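Side-chain contact in type III effector HopU1 (Pseudomonas syringae pv. tomato, PDB 3U0J), which probably transfers ADP-ribose from NAD+ to arginine side chains of target proteins, including an RNA-binding protein of plant immunity: residues R118-N121 with N122-L126. Numbering follows the deposited sequence.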
# COMPACT_ATOMS: atom_id res chain seq x y z
N ARG A 118 -4.20 7.85 2.03
CA ARG A 118 -4.03 8.28 3.41
C ARG A 118 -5.30 8.14 4.23
O ARG A 118 -5.25 7.72 5.37
CB ARG A 118 -3.53 9.72 3.48
CG ARG A 118 -2.98 10.10 4.84
CD ARG A 118 -2.36 11.45 4.75
NE ARG A 118 -1.17 11.48 3.91
CZ ARG A 118 -0.02 10.91 4.25
NH1 ARG A 118 0.07 10.23 5.40
NH2 ARG A 118 1.04 11.00 3.44
N GLU A 119 -6.44 8.50 3.66
CA GLU A 119 -7.70 8.37 4.37
C GLU A 119 -7.94 6.91 4.70
O GLU A 119 -8.37 6.57 5.80
CB GLU A 119 -8.85 8.93 3.54
CG GLU A 119 -10.22 8.80 4.19
CD GLU A 119 -11.33 9.46 3.38
OE1 GLU A 119 -11.04 9.95 2.26
OE2 GLU A 119 -12.49 9.48 3.87
N VAL A 120 -7.64 6.03 3.74
CA VAL A 120 -7.86 4.59 3.90
C VAL A 120 -6.91 3.99 4.90
O VAL A 120 -7.33 3.32 5.84
CB VAL A 120 -7.77 3.85 2.55
CG1 VAL A 120 -7.60 2.35 2.77
CG2 VAL A 120 -9.00 4.13 1.72
N ASN A 121 -5.62 4.24 4.72
CA ASN A 121 -4.59 3.75 5.63
C ASN A 121 -4.90 4.20 7.04
O ASN A 121 -4.93 3.39 7.97
CB ASN A 121 -3.21 4.22 5.21
CG ASN A 121 -2.67 3.46 4.02
OD1 ASN A 121 -3.27 2.49 3.57
ND2 ASN A 121 -1.53 3.89 3.51
N ASN A 122 -5.15 5.50 7.21
CA ASN A 122 -5.48 6.04 8.52
C ASN A 122 -6.71 5.37 9.13
O ASN A 122 -6.72 5.03 10.31
CB ASN A 122 -5.62 7.56 8.47
CG ASN A 122 -4.30 8.26 8.67
OD1 ASN A 122 -3.25 7.63 8.63
ND2 ASN A 122 -4.33 9.56 8.89
N TYR A 123 -7.75 5.20 8.31
CA TYR A 123 -8.95 4.49 8.73
C TYR A 123 -8.62 3.09 9.25
O TYR A 123 -8.99 2.72 10.34
CB TYR A 123 -9.97 4.39 7.58
CG TYR A 123 -11.03 3.36 7.85
CD1 TYR A 123 -10.88 2.05 7.41
CD2 TYR A 123 -12.15 3.68 8.60
CE1 TYR A 123 -11.85 1.09 7.68
CE2 TYR A 123 -13.12 2.73 8.88
CZ TYR A 123 -12.97 1.44 8.42
OH TYR A 123 -13.92 0.49 8.71
N LEU A 124 -7.90 2.30 8.46
CA LEU A 124 -7.52 0.97 8.91
C LEU A 124 -6.72 0.97 10.21
O LEU A 124 -6.91 0.08 11.03
CB LEU A 124 -6.74 0.22 7.83
CG LEU A 124 -7.56 -0.19 6.61
CD1 LEU A 124 -6.63 -0.66 5.49
CD2 LEU A 124 -8.54 -1.26 7.00
N ARG A 125 -5.82 1.94 10.40
CA ARG A 125 -5.00 1.98 11.62
C ARG A 125 -5.83 2.39 12.84
O ARG A 125 -5.53 1.97 13.94
CB ARG A 125 -3.75 2.87 11.52
CG ARG A 125 -3.12 3.01 10.16
CD ARG A 125 -1.59 2.86 10.17
NE ARG A 125 -0.89 4.09 10.47
CZ ARG A 125 0.42 4.29 10.25
NH1 ARG A 125 1.16 3.33 9.70
NH2 ARG A 125 0.99 5.46 10.57
N LEU A 126 -6.86 3.21 12.65
CA LEU A 126 -7.67 3.68 13.78
C LEU A 126 -8.83 2.77 14.11
O LEU A 126 -9.31 2.73 15.23
CB LEU A 126 -8.22 5.08 13.49
CG LEU A 126 -7.17 6.16 13.25
CD1 LEU A 126 -7.86 7.51 13.01
CD2 LEU A 126 -6.16 6.25 14.42
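Val120 and Leu124 stand one turn apart on the helix that spans residues 116-126, and the backbone of 118-121 runs without a break into 122-126 as regular alpha helix. Each carbonyl accepts the amide four residues on: Asn122 N meets Arg118 O at 2.9 Å, Tyr123 N meets Glu119 O at 2.9 Å, and Leu124 N meets Val120 O at 2.9 Å. The last is the straightest, with an N-H...O angle of 172°; Arg125 N to Asn121 O continues the ladder, although the position of that oxygen is less certain.

On the inward face Val120 and Leu124 lie side by side and point the same way, CG1 of Val120 reaching CD1 of Leu124 at 4.2 Å. The valine places CG1 anti to its backbone N (chi1 164°), whereas Leu124 turns CG beside its own N, which carries CD1 back toward the preceding turn. Both are buried against Ile148 of helix 145-162, where branched apolar side chains suit a face closed to water; Val120 also touches His98 of helix 89-99 and Leu124 touches Phe197, while the side chain of Asn121 packs on His98, Ala196 and Phe197. Val120 O lies at the edge of the Tyr123 ring, near the ring plane. In Tyr123, CG lies opposite the backbone N (chi1 164°), which carries the ring away from the earlier turn to Ile148 and Leu144, with OH hydrogen-bonded to His140 ND1 and Asp141 N.

Asn122 sits on the exposed side, its amide loosely beside the arginine chain, ND2 4.3 Å from CG of Arg118; polar and charged groups suit a surface open to solvent. Glu119 OE1 is hydrogen-bonded to Ser105 OG, and Arg125 NH1 forms a salt bridge with Glu194 OE2. Buried Val120 and Leu124 on one face, with exposed Arg118, Asn122 and Arg125 on another, are characteristic of an amphipathic helix, here packed against helices 145-162 and 89-99 within the ADP-ribosyltransferase exoenzyme family region.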